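DNA-binding protein reb1 (Schizosaccharomyces pombe, PDB 5EYB) binds specific sites in ribosomal DNA and upstream of many RNA polymerase II genes, and acts in terminating transcription by RNA polymerase I. Local coordinates at residues F141-Y146 with I157-R162; H18-L22 with H75-L79. One frame throughout, in Å; residues are numbered along the deposited sequence.

Contact 1. Residues F141-Y146 with I157-R162; sequences FYSNLY and IYHHVR. With nucleotides of chain B.
Tyr158, on helix 157-162, points the edge of its ring at the face of Tyr142 on helix 141-146, an offset edge-to-face pair with centroids 5.2 Å apart and planes at 64°. Tyr158 CB lies 3.4 Å from the hydroxyl OH of Tyr146. With CG anti to the backbone N (chi1 168°), the ring runs out past the face of Tyr142 toward the phosphate of DG8 of chain B, and CD1 sits over that face, 3.6 Å from Tyr142 CZ. CE1 passes along the same face, while CE2 on the other side approaches the thymine methyl C7 of DT9 of chain B. At the tip, Tyr158 OH donates to OP2 of DG8 at 2.8 Å. Tyr142 OH reaches that same oxygen through a water, which accepts from the tyrosine at 2.7 Å and donates to the phosphate. Tyr146 OH donates to OP1 of DG7 of chain B at 3.0 Å. Leu145 CD2 rests 3.8 Å from Val161 CG2 and also meets Ile157 CG2. Arg162 lays CD over one face of the Tyr158 ring and bonds weakly to the water through NH1; its guanidinium, near the phosphates of DG8 and DT9, would probably add a favourable charge. Within this Myb-associated domain, Tyr146 and Tyr158 thus bind successive phosphates directly and Tyr142 through a water, while the packing of their rings ties that grip to how the two helices are set.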
ATOM      1  N   PHE A 141       9.101 -18.343 -27.363  1.00 74.93           N
ATOM      2  CA  PHE A 141       9.699 -18.304 -26.031  1.00 72.39           C
ATOM      3  C   PHE A 141       8.618 -18.340 -24.955  1.00 70.35           C
ATOM      4  O   PHE A 141       8.716 -19.097 -23.986  1.00 63.78           O
ATOM      5  CB  PHE A 141      10.572 -17.054 -25.874  1.00 71.75           C
ATOM      6  CG  PHE A 141      10.831 -16.665 -24.444  1.00 71.75           C
ATOM      7  CD1 PHE A 141      10.147 -15.609 -23.861  1.00 70.24           C
ATOM      8  CD2 PHE A 141      11.760 -17.355 -23.682  1.00 72.41           C
ATOM      9  CE1 PHE A 141      10.383 -15.249 -22.546  1.00 66.55           C
ATOM     10  CE2 PHE A 141      12.000 -17.000 -22.366  1.00 65.37           C
ATOM     11  CZ  PHE A 141      11.311 -15.948 -21.797  1.00 64.08           C
ATOM     12  N   TYR A 142       7.589 -17.517 -25.143  1.00 60.13           N
ATOM     13  CA  TYR A 142       6.438 -17.488 -24.249  1.00 63.49           C
ATOM     14  C   TYR A 142       5.780 -18.861 -24.122  1.00 67.81           C
ATOM     15  O   TYR A 142       5.488 -19.316 -23.016  1.00 65.14           O
ATOM     16  CB  TYR A 142       5.411 -16.468 -24.742  1.00 60.19           C
ATOM     17  CG  TYR A 142       5.740 -15.031 -24.407  1.00 62.94           C
ATOM     18  CD1 TYR A 142       6.244 -14.688 -23.160  1.00 59.84           C
ATOM     19  CD2 TYR A 142       5.545 -14.015 -25.339  1.00 60.59           C
ATOM     20  CE1 TYR A 142       6.542 -13.374 -22.847  1.00 58.30           C
ATOM     21  CE2 TYR A 142       5.843 -12.700 -25.035  1.00 58.94           C
ATOM     22  CZ  TYR A 142       6.340 -12.385 -23.787  1.00 59.46           C
ATOM     23  OH  TYR A 142       6.639 -11.080 -23.479  1.00 60.63           O
ATOM     24  N   SER A 143       5.559 -19.510 -25.262  1.00 68.76           N
ATOM     25  CA  SER A 143       4.854 -20.788 -25.320  1.00 71.54           C
ATOM     26  C   SER A 143       5.500 -21.860 -24.447  1.00 75.49           C
ATOM     27  O   SER A 143       4.811 -22.591 -23.734  1.00 64.56           O
ATOM     28  CB  SER A 143       4.777 -21.284 -26.764  1.00 70.35           C
ATOM     29  OG  SER A 143       4.119 -22.535 -26.832  1.00 74.21           O
ATOM     30  N   ASN A 144       6.823 -21.950 -24.507  1.00 77.51           N
ATOM     31  CA  ASN A 144       7.553 -22.934 -23.723  1.00 81.23           C
ATOM     32  C   ASN A 144       7.591 -22.569 -22.249  1.00 80.74           C
ATOM     33  O   ASN A 144       7.501 -23.438 -21.380  1.00 87.54           O
ATOM     34  CB  ASN A 144       8.975 -23.097 -24.263  1.00 85.75           C
ATOM     35  CG  ASN A 144       9.051 -24.092 -25.403  1.00 91.85           C
ATOM     36  OD1 ASN A 144       9.484 -25.230 -25.220  1.00 96.46           O
ATOM     37  ND2 ASN A 144       8.615 -23.673 -26.586  1.00 93.70           N
ATOM     38  N   LEU A 145       7.718 -21.278 -21.976  1.00 76.83           N
ATOM     39  CA  LEU A 145       7.722 -20.783 -20.608  1.00 71.73           C
ATOM     40  C   LEU A 145       6.404 -21.095 -19.907  1.00 71.32           C
ATOM     41  O   LEU A 145       6.393 -21.438 -18.728  1.00 73.53           O
ATOM     42  CB  LEU A 145       7.985 -19.278 -20.587  1.00 68.75           C
ATOM     43  CG  LEU A 145       8.126 -18.639 -19.205  1.00 62.73           C
ATOM     44  CD1 LEU A 145       9.228 -19.320 -18.415  1.00 62.89           C
ATOM     45  CD2 LEU A 145       8.403 -17.151 -19.336  1.00 57.96           C
ATOM     46  N   TYR A 146       5.298 -20.981 -20.636  1.00 69.99           N
ATOM     47  CA  TYR A 146       3.983 -21.255 -20.067  1.00 64.50           C
ATOM     48  C   TYR A 146       3.864 -22.710 -19.633  1.00 70.55           C
ATOM     49  O   TYR A 146       3.206 -23.019 -18.640  1.00 74.18           O
ATOM     50  CB  TYR A 146       2.871 -20.929 -21.068  1.00 60.63           C
ATOM     51  CG  TYR A 146       2.839 -19.492 -21.535  1.00 64.34           C
ATOM     52  CD1 TYR A 146       3.289 -18.459 -20.721  1.00 63.71           C
ATOM     53  CD2 TYR A 146       2.360 -19.170 -22.799  1.00 63.34           C
ATOM     54  CE1 TYR A 146       3.260 -17.148 -21.154  1.00 61.45           C
ATOM     55  CE2 TYR A 146       2.329 -17.866 -23.238  1.00 61.20           C
ATOM     56  CZ  TYR A 146       2.779 -16.857 -22.415  1.00 64.37           C
ATOM     57  OH  TYR A 146       2.747 -15.556 -22.858  1.00 63.65           O
ATOM     58  N   ILE A 157       1.988 -14.747 -16.442  1.00 48.74           N
ATOM     59  CA  ILE A 157       3.395 -14.916 -16.772  1.00 49.95           C
ATOM     60  C   ILE A 157       3.825 -13.917 -17.844  1.00 57.93           C
ATOM     61  O   ILE A 157       4.919 -13.358 -17.781  1.00 60.61           O
ATOM     62  CB  ILE A 157       3.678 -16.353 -17.254  1.00 55.66           C
ATOM     63  CG1 ILE A 157       3.071 -17.364 -16.276  1.00 51.63           C
ATOM     64  CG2 ILE A 157       5.172 -16.585 -17.426  1.00 50.19           C
ATOM     65  CD1 ILE A 157       3.136 -18.795 -16.754  1.00 53.53           C
ATOM     66  N   TYR A 158       2.949 -13.695 -18.820  1.00 56.26           N
ATOM     67  CA  TYR A 158       3.206 -12.748 -19.895  1.00 47.82           C
ATOM     68  C   TYR A 158       3.399 -11.321 -19.368  1.00 53.20           C
ATOM     69  O   TYR A 158       4.334 -10.628 -19.776  1.00 46.00           O
ATOM     70  CB  TYR A 158       2.063 -12.796 -20.912  1.00 47.69           C
ATOM     71  CG  TYR A 158       2.061 -11.661 -21.920  1.00 54.97           C
ATOM     72  CD1 TYR A 158       2.876 -11.701 -23.045  1.00 48.58           C
ATOM     73  CD2 TYR A 158       1.226 -10.561 -21.754  1.00 46.63           C
ATOM     74  CE1 TYR A 158       2.870 -10.674 -23.964  1.00 48.92           C
ATOM     75  CE2 TYR A 158       1.212  -9.533 -22.667  1.00 46.91           C
ATOM     76  CZ  TYR A 158       2.032  -9.592 -23.773  1.00 50.42           C
ATOM     77  OH  TYR A 158       2.019  -8.559 -24.684  1.00 51.49           O
ATOM     78  N   HIS A 159       2.524 -10.886 -18.462  1.00 55.65           N
ATOM     79  CA  HIS A 159       2.638  -9.552 -17.869  1.00 48.25           C
ATOM     80  C   HIS A 159       3.889  -9.434 -17.015  1.00 50.30           C
ATOM     81  O   HIS A 159       4.585  -8.419 -17.049  1.00 53.65           O
ATOM     82  CB  HIS A 159       1.414  -9.221 -17.017  1.00 44.99           C
ATOM     83  CG  HIS A 159       0.196  -8.866 -17.811  1.00 47.09           C
ATOM     84  ND1 HIS A 159       0.242  -8.060 -18.928  1.00 47.83           N
ATOM     85  CD2 HIS A 159      -1.106  -9.205 -17.645  1.00 45.48           C
ATOM     86  CE1 HIS A 159      -0.978  -7.919 -19.417  1.00 48.34           C
ATOM     87  NE2 HIS A 159      -1.814  -8.604 -18.656  1.00 49.03           N
ATOM     88  N   HIS A 160       4.161 -10.482 -16.245  1.00 52.35           N
ATOM     89  CA  HIS A 160       5.311 -10.516 -15.353  1.00 45.65           C
ATOM     90  C   HIS A 160       6.621 -10.318 -16.103  1.00 49.24           C
ATOM     91  O   HIS A 160       7.438  -9.480 -15.725  1.00 54.36           O
ATOM     92  CB  HIS A 160       5.348 -11.841 -14.598  1.00 46.06           C
ATOM     93  CG  HIS A 160       6.537 -11.989 -13.704  1.00 47.38           C
ATOM     94  ND1 HIS A 160       6.534 -11.577 -12.389  1.00 48.47           N
ATOM     95  CD2 HIS A 160       7.774 -12.484 -13.940  1.00 48.39           C
ATOM     96  CE1 HIS A 160       7.715 -11.823 -11.850  1.00 50.13           C
ATOM     97  NE2 HIS A 160       8.486 -12.372 -12.772  1.00 59.25           N
ATOM     98  N   VAL A 161       6.809 -11.094 -17.167  1.00 49.81           N
ATOM     99  CA  VAL A 161       8.032 -11.048 -17.955  1.00 50.99           C
ATOM    100  C   VAL A 161       8.276  -9.654 -18.528  1.00 54.19           C
ATOM    101  O   VAL A 161       9.392  -9.133 -18.464  1.00 58.66           O
ATOM    102  CB  VAL A 161       7.996 -12.076 -19.107  1.00 52.18           C
ATOM    103  CG1 VAL A 161       9.153 -11.850 -20.069  1.00 48.59           C
ATOM    104  CG2 VAL A 161       8.024 -13.494 -18.554  1.00 50.05           C
ATOM    105  N   ARG A 162       7.224  -9.050 -19.073  1.00 52.51           N
ATOM    106  CA  ARG A 162       7.319  -7.716 -19.657  1.00 51.83           C
ATOM    107  C   ARG A 162       7.739  -6.677 -18.621  1.00 54.52           C
ATOM    108  O   ARG A 162       8.603  -5.839 -18.887  1.00 56.68           O
ATOM    109  CB  ARG A 162       5.986  -7.319 -20.293  1.00 45.92           C
ATOM    110  CG  ARG A 162       5.718  -8.022 -21.609  1.00 49.78           C
ATOM    111  CD  ARG A 162       4.259  -7.938 -22.006  1.00 54.59           C
ATOM    112  NE  ARG A 162       3.781  -6.569 -22.177  1.00 57.61           N
ATOM    113  CZ  ARG A 162       3.999  -5.825 -23.258  1.00 58.19           C
ATOM    114  NH1 ARG A 162       4.708  -6.307 -24.271  1.00 46.16           N
ATOM    115  NH2 ARG A 162       3.515  -4.592 -23.322  1.00 49.62           N
TER
ATOM    116  P    DG B   7       1.148 -15.034 -25.926  1.00 59.38           P
ATOM    117  OP1  DG B   7       2.433 -15.752 -25.796  1.00 61.14           O
ATOM    118  OP2  DG B   7       0.326 -14.792 -24.722  1.00 61.07           O
ATOM    119  O5'  DG B   7       1.421 -13.616 -26.614  1.00 65.79           O
ATOM    120  C5'  DG B   7       1.848 -13.561 -27.969  1.00 61.00           C
ATOM    121  C4'  DG B   7       1.422 -12.255 -28.613  1.00 62.07           C
ATOM    122  O4'  DG B   7      -0.022 -12.222 -28.710  1.00 64.35           O
ATOM    123  C3'  DG B   7       1.841 -10.993 -27.852  1.00 56.49           C
ATOM    124  O3'  DG B   7       2.420 -10.052 -28.740  1.00 53.75           O
ATOM    125  C2'  DG B   7       0.540 -10.468 -27.257  1.00 53.50           C
ATOM    126  C1'  DG B   7      -0.509 -10.996 -28.227  1.00 54.72           C
ATOM    127  N9   DG B   7      -1.789 -11.240 -27.575  1.00 54.74           N
ATOM    128  C8   DG B   7      -2.090 -12.259 -26.702  1.00 51.87           C
ATOM    129  N7   DG B   7      -3.312 -12.212 -26.254  1.00 52.54           N
ATOM    130  C5   DG B   7      -3.854 -11.085 -26.858  1.00 51.69           C
ATOM    131  C6   DG B   7      -5.151 -10.529 -26.754  1.00 51.44           C
ATOM    132  O6   DG B   7      -6.108 -10.934 -26.079  1.00 52.42           O
ATOM    133  N1   DG B   7      -5.284  -9.381 -27.536  1.00 50.33           N
ATOM    134  C2   DG B   7      -4.291  -8.844 -28.319  1.00 54.63           C
ATOM    135  N2   DG B   7      -4.609  -7.734 -29.002  1.00 52.25           N
ATOM    136  N3   DG B   7      -3.071  -9.358 -28.427  1.00 55.41           N
ATOM    137  C4   DG B   7      -2.926 -10.474 -27.672  1.00 54.34           C
ATOM    138  P    DG B   8       3.183  -8.762 -28.160  1.00 62.01           P
ATOM    139  OP1  DG B   8       4.095  -8.288 -29.224  1.00 64.63           O
ATOM    140  OP2  DG B   8       3.719  -9.086 -26.820  1.00 53.28           O
ATOM    141  O5'  DG B   8       2.023  -7.682 -27.973  1.00 48.66           O
ATOM    142  C5'  DG B   8       1.265  -7.275 -29.095  1.00 49.94           C
ATOM    143  C4'  DG B   8       0.518  -5.980 -28.821  1.00 53.31           C
ATOM    144  O4'  DG B   8      -0.817  -6.270 -28.337  1.00 53.63           O
ATOM    145  C3'  DG B   8       1.153  -5.046 -27.796  1.00 56.06           C
ATOM    146  O3'  DG B   8       0.976  -3.701 -28.228  1.00 64.40           O
ATOM    147  C2'  DG B   8       0.365  -5.346 -26.519  1.00 53.28           C
ATOM    148  C1'  DG B   8      -1.019  -5.681 -27.067  1.00 53.54           C
ATOM    149  N9   DG B   8      -1.766  -6.638 -26.254  1.00 54.88           N
ATOM    150  C8   DG B   8      -1.309  -7.836 -25.759  1.00 55.35           C
ATOM    151  N7   DG B   8      -2.208  -8.497 -25.085  1.00 57.31           N
ATOM    152  C5   DG B   8      -3.339  -7.691 -25.145  1.00 55.99           C
ATOM    153  C6   DG B   8      -4.631  -7.887 -24.596  1.00 55.33           C
ATOM    154  O6   DG B   8      -5.045  -8.843 -23.928  1.00 58.12           O
ATOM    155  N1   DG B   8      -5.482  -6.831 -24.891  1.00 52.06           N
ATOM    156  C2   DG B   8      -5.134  -5.722 -25.621  1.00 52.26           C
ATOM    157  N2   DG B   8      -6.097  -4.806 -25.799  1.00 54.22           N
ATOM    158  N3   DG B   8      -3.928  -5.523 -26.143  1.00 52.33           N
ATOM    159  C4   DG B   8      -3.085  -6.546 -25.865  1.00 51.60           C
ATOM    160  P    DT B   9       1.655  -2.477 -27.440  1.00 53.50           P
ATOM    161  OP1  DT B   9       2.066  -1.495 -28.467  1.00 54.64           O
ATOM    162  OP2  DT B   9       2.666  -3.018 -26.499  1.00 47.01           O
ATOM    163  O5'  DT B   9       0.440  -1.856 -26.605  1.00 42.88           O
ATOM    164  C5'  DT B   9      -0.722  -1.409 -27.293  1.00 43.61           C
ATOM    165  C4'  DT B   9      -1.833  -1.036 -26.322  1.00 55.73           C
ATOM    166  O4'  DT B   9      -2.395  -2.231 -25.732  1.00 54.47           O
ATOM    167  C3'  DT B   9      -1.417  -0.131 -25.153  1.00 56.16           C
ATOM    168  O3'  DT B   9      -2.185   1.072 -25.182  1.00 60.36           O
ATOM    169  C2'  DT B   9      -1.720  -0.972 -23.900  1.00 54.86           C
ATOM    170  C1'  DT B   9      -2.774  -1.943 -24.414  1.00 53.50           C
ATOM    171  N1   DT B   9      -2.856  -3.234 -23.648  1.00 48.15           N
ATOM    172  C2   DT B   9      -4.059  -3.614 -23.100  1.00 50.24           C
ATOM    173  O2   DT B   9      -5.077  -2.950 -23.192  1.00 53.01           O
ATOM    174  N3   DT B   9      -4.033  -4.806 -22.431  1.00 58.23           N
ATOM    175  C4   DT B   9      -2.949  -5.644 -22.257  1.00 56.68           C
ATOM    176  O4   DT B   9      -3.028  -6.698 -21.638  1.00 53.36           O
ATOM    177  C5   DT B   9      -1.718  -5.192 -22.856  1.00 49.61           C
ATOM    178  C7   DT B   9      -0.475  -6.024 -22.732  1.00 42.21           C
ATOM    179  C6   DT B   9      -1.729  -4.022 -23.518  1.00 46.08           C
TER
HETATM  180  O   HOH W   1       5.853  -9.282 -25.388  1.00 65.73           O

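Contact 2. Residues H18-L22 with H75-L79; sequences HWDYL and HLRAL. With nucleotides of chain B.
The six-membered ring of the Trp19 indole and the imidazole of His75 are nearly parallel, with planes 26° apart, yet displaced: little of one ring lies over the other, and their centroids stand 5.1 Å apart. The side chains cross at about a right angle, and the touching is done by the outer benzo rim of the indole: CZ2 comes to 3.4 Å from His75 ND1, an oblique approach, with CH2 close behind. CG of Trp19 is turned anti to its own carbonyl carbon (chi1 -78°), which carries the indole from the flank of helix 18-22 across to helix 75-79. The far end of the ring then reaches the backbone, with CZ3 3.6 Å from the carbonyl O of His75, and its edge meets Leu79 CG. Both helices belong to a Myb-associated domain of the helix-turn-helix class, where helix 16-32 packs across the last turns of helix 69-79; the axes of the short segments are 11.4 Å apart. His75 looks two ways from this junction: ND1 is on the indole side, while NE2 donates to OP1 of DA17 of chain B at 3.1 Å, a bent bond (139°) to an oxygen near the plane of the imidazole. With Trp19 cut back to an alanine, the flat support beside His75 would be lost, and its imidazole would probably be freer to turn off the phosphate. Trp14 meets both rings. Beside the indole, Leu22 directs CD2 at the backbone of helix 75-79, 4.0 Å from Leu76 CA, and the same methyl lies 4.2 Å from Leu79 CG. Leu22 also touches Leu60 of helix 51-63, which joins these leucines to a third helix.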
ATOM      1  N   HIS A  18      18.187 -13.376  -2.172  1.00 87.11           N
ATOM      2  CA  HIS A  18      18.173 -12.750  -0.855  1.00 79.08           C
ATOM      3  C   HIS A  18      17.890 -13.757   0.252  1.00 79.57           C
ATOM      4  O   HIS A  18      18.417 -13.638   1.357  1.00 83.73           O
ATOM      5  CB  HIS A  18      17.145 -11.623  -0.818  1.00 73.04           C
ATOM      6  CG  HIS A  18      17.506 -10.460  -1.685  1.00 77.22           C
ATOM      7  ND1 HIS A  18      16.563  -9.679  -2.318  1.00 80.91           N
ATOM      8  CD2 HIS A  18      18.711  -9.947  -2.028  1.00 81.61           C
ATOM      9  CE1 HIS A  18      17.172  -8.735  -3.012  1.00 85.34           C
ATOM     10  NE2 HIS A  18      18.476  -8.876  -2.853  1.00 85.20           N
ATOM     11  N   TRP A  19      17.054 -14.745  -0.044  1.00 74.67           N
ATOM     12  CA  TRP A  19      16.782 -15.807   0.915  1.00 71.67           C
ATOM     13  C   TRP A  19      18.000 -16.707   1.070  1.00 75.27           C
ATOM     14  O   TRP A  19      18.345 -17.118   2.178  1.00 77.89           O
ATOM     15  CB  TRP A  19      15.568 -16.635   0.490  1.00 67.16           C
ATOM     16  CG  TRP A  19      14.254 -15.976   0.766  1.00 61.30           C
ATOM     17  CD1 TRP A  19      13.369 -15.497  -0.153  1.00 59.92           C
ATOM     18  CD2 TRP A  19      13.674 -15.724   2.052  1.00 57.96           C
ATOM     19  NE1 TRP A  19      12.271 -14.965   0.480  1.00 57.60           N
ATOM     20  CE2 TRP A  19      12.436 -15.090   1.834  1.00 55.62           C
ATOM     21  CE3 TRP A  19      14.083 -15.973   3.367  1.00 55.67           C
ATOM     22  CZ2 TRP A  19      11.601 -14.702   2.880  1.00 56.47           C
ATOM     23  CZ3 TRP A  19      13.253 -15.587   4.405  1.00 55.30           C
ATOM     24  CH2 TRP A  19      12.026 -14.958   4.154  1.00 55.43           C
ATOM     25  N   ASP A  20      18.647 -17.011  -0.051  1.00 78.41           N
ATOM     26  CA  ASP A  20      19.830 -17.863  -0.039  1.00 84.55           C
ATOM     27  C   ASP A  20      20.972 -17.195   0.712  1.00 81.12           C
ATOM     28  O   ASP A  20      21.742 -17.863   1.401  1.00 85.80           O
ATOM     29  CB  ASP A  20      20.265 -18.207  -1.466  1.00 93.18           C
ATOM     30  CG  ASP A  20      19.335 -19.199  -2.135  1.00 97.92           C
ATOM     31  OD1 ASP A  20      18.683 -19.982  -1.411  1.00 96.74           O
ATOM     32  OD2 ASP A  20      19.257 -19.201  -3.382  1.00103.48           O
ATOM     33  N   TYR A  21      21.076 -15.877   0.582  1.00 74.94           N
ATOM     34  CA  TYR A  21      22.099 -15.126   1.299  1.00 76.14           C
ATOM     35  C   TYR A  21      21.852 -15.175   2.803  1.00 72.07           C
ATOM     36  O   TYR A  21      22.773 -15.397   3.588  1.00 74.26           O
ATOM     37  CB  TYR A  21      22.143 -13.674   0.822  1.00 78.83           C
ATOM     38  CG  TYR A  21      23.096 -12.813   1.619  1.00 84.05           C
ATOM     39  CD1 TYR A  21      24.468 -12.914   1.437  1.00 92.14           C
ATOM     40  CD2 TYR A  21      22.624 -11.903   2.558  1.00 82.39           C
ATOM     41  CE1 TYR A  21      25.345 -12.135   2.166  1.00 96.61           C
ATOM     42  CE2 TYR A  21      23.493 -11.118   3.291  1.00 86.73           C
ATOM     43  CZ  TYR A  21      24.853 -11.238   3.091  1.00 94.14           C
ATOM     44  OH  TYR A  21      25.726 -10.462   3.817  1.00 96.28           O
ATOM     45  N   LEU A  22      20.599 -14.971   3.193  1.00 68.98           N
ATOM     46  CA  LEU A  22      20.220 -14.979   4.599  1.00 64.65           C
ATOM     47  C   LEU A  22      20.509 -16.331   5.237  1.00 70.18           C
ATOM     48  O   LEU A  22      21.122 -16.405   6.299  1.00 71.93           O
ATOM     49  CB  LEU A  22      18.740 -14.634   4.754  1.00 58.85           C
ATOM     50  CG  LEU A  22      18.292 -14.275   6.170  1.00 58.08           C
ATOM     51  CD1 LEU A  22      19.008 -13.015   6.631  1.00 55.29           C
ATOM     52  CD2 LEU A  22      16.783 -14.093   6.231  1.00 53.58           C
ATOM     53  N   HIS A  75      11.731 -10.647   7.654  1.00 55.60           N
ATOM     54  CA  HIS A  75      12.174 -11.824   6.941  1.00 60.75           C
ATOM     55  C   HIS A  75      13.003 -12.754   7.778  1.00 63.58           C
ATOM     56  O   HIS A  75      12.922 -13.936   7.621  1.00 68.13           O
ATOM     57  CB  HIS A  75      12.913 -11.448   5.674  1.00 64.11           C
ATOM     58  CG  HIS A  75      12.034 -10.860   4.631  1.00 70.91           C
ATOM     59  ND1 HIS A  75      11.999 -11.321   3.343  1.00 75.51           N
ATOM     60  CD2 HIS A  75      11.139  -9.858   4.695  1.00 76.27           C
ATOM     61  CE1 HIS A  75      11.122 -10.627   2.653  1.00 79.67           C
ATOM     62  NE2 HIS A  75      10.590  -9.729   3.450  1.00 80.49           N
ATOM     63  N   LEU A  76      13.866 -12.219   8.613  1.00 58.98           N
ATOM     64  CA  LEU A  76      14.682 -13.057   9.462  1.00 59.61           C
ATOM     65  C   LEU A  76      13.869 -13.837  10.471  1.00 61.78           C
ATOM     66  O   LEU A  76      14.090 -15.004  10.681  1.00 65.12           O
ATOM     67  CB  LEU A  76      15.713 -12.207  10.180  1.00 55.64           C
ATOM     68  CG  LEU A  76      16.579 -12.924  11.188  1.00 57.81           C
ATOM     69  CD1 LEU A  76      17.299 -14.042  10.499  1.00 60.07           C
ATOM     70  CD2 LEU A  76      17.573 -11.963  11.778  1.00 52.85           C
ATOM     71  N   ARG A  77      12.922 -13.170  11.096  1.00 60.12           N
ATOM     72  CA  ARG A  77      12.037 -13.789  12.060  1.00 65.30           C
ATOM     73  C   ARG A  77      11.104 -14.783  11.431  1.00 73.48           C
ATOM     74  O   ARG A  77      10.638 -15.662  12.087  1.00 79.20           O
ATOM     75  CB  ARG A  77      11.290 -12.761  12.888  1.00 63.17           C
ATOM     76  CG  ARG A  77      12.198 -12.013  13.831  1.00 63.06           C
ATOM     77  CD  ARG A  77      11.440 -11.222  14.863  1.00 71.14           C
ATOM     78  NE  ARG A  77      12.305 -10.880  15.968  1.00 72.59           N
ATOM     79  CZ  ARG A  77      12.747  -9.664  16.187  1.00 74.58           C
ATOM     80  NH1 ARG A  77      12.381  -8.694  15.399  1.00 80.74           N
ATOM     81  NH2 ARG A  77      13.531  -9.420  17.196  1.00 75.43           N
ATOM     82  N   ALA A  78      10.733 -14.548  10.190  1.00 75.79           N
ATOM     83  CA  ALA A  78       9.991 -15.495   9.379  1.00 72.52           C
ATOM     84  C   ALA A  78      10.756 -16.748   9.001  1.00 76.40           C
ATOM     85  O   ALA A  78      10.169 -17.786   8.810  1.00 85.04           O
ATOM     86  CB  ALA A  78       9.440 -14.822   8.151  1.00 65.94           C
ATOM     87  N   LEU A  79      12.061 -16.635   8.833  1.00 69.09           N
ATOM     88  CA  LEU A  79      12.895 -17.754   8.424  1.00 66.83           C
ATOM     89  C   LEU A  79      12.974 -18.914   9.405  1.00 71.97           C
ATOM     90  O   LEU A  79      12.813 -20.061   9.045  1.00 75.52           O
ATOM     91  CB  LEU A  79      14.298 -17.224   8.213  1.00 60.22           C
ATOM     92  CG  LEU A  79      15.205 -17.842   7.180  1.00 57.84           C
ATOM     93  CD1 LEU A  79      16.526 -18.094   7.846  1.00 53.87           C
ATOM     94  CD2 LEU A  79      14.636 -19.113   6.616  1.00 56.86           C
TER
ATOM     95  P    DA B  17       8.373  -6.895   2.192  1.00 58.69           P
ATOM     96  OP1  DA B  17       9.505  -7.587   1.539  1.00 62.91           O
ATOM     97  OP2  DA B  17       8.064  -7.150   3.617  1.00 60.18           O
ATOM     98  O5'  DA B  17       8.584  -5.329   2.004  1.00 64.46           O
ATOM     99  C5'  DA B  17       8.858  -4.816   0.720  1.00 59.38           C
ATOM    100  C4'  DA B  17       9.114  -3.329   0.789  1.00 51.41           C
ATOM    101  O4'  DA B  17       7.870  -2.636   1.045  1.00 50.93           O
ATOM    102  C3'  DA B  17      10.092  -2.889   1.878  1.00 47.05           C
ATOM    103  O3'  DA B  17      11.003  -1.953   1.330  1.00 54.26           O
ATOM    104  C2'  DA B  17       9.188  -2.262   2.946  1.00 48.22           C
ATOM    105  C1'  DA B  17       8.031  -1.733   2.115  1.00 50.93           C
ATOM    106  N9   DA B  17       6.764  -1.667   2.839  1.00 53.14           N
ATOM    107  C8   DA B  17       6.214  -2.634   3.638  1.00 53.76           C
ATOM    108  N7   DA B  17       5.049  -2.303   4.147  1.00 49.73           N
ATOM    109  C5   DA B  17       4.813  -1.035   3.638  1.00 56.17           C
ATOM    110  C6   DA B  17       3.745  -0.126   3.799  1.00 51.78           C
ATOM    111  N6   DA B  17       2.668  -0.376   4.550  1.00 52.88           N
ATOM    112  N1   DA B  17       3.825   1.052   3.149  1.00 52.39           N
ATOM    113  C2   DA B  17       4.903   1.300   2.395  1.00 61.32           C
ATOM    114  N3   DA B  17       5.967   0.529   2.169  1.00 53.71           N
ATOM    115  C4   DA B  17       5.859  -0.633   2.825  1.00 52.12           C
TER

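Both segments of contact 2 precede those of contact 1 in the sequence. The two share no helix: contact 2 joins helices 16-32 and 69-79, contact 1 joins helices 136-147 and 154-164, and each belongs to a Myb-associated domain of its own. Their centres are 28 Å apart and their nearest atoms about 13 Å, without touching. Both reach phosphates of the same strand, chain B, contact 1 at DG7 and DG8 and contact 2 at DA17, so the protein touches that strand at two separated places. This is consistent with an extended, all-helical DNA-binding region in which successive helical units follow the duplex.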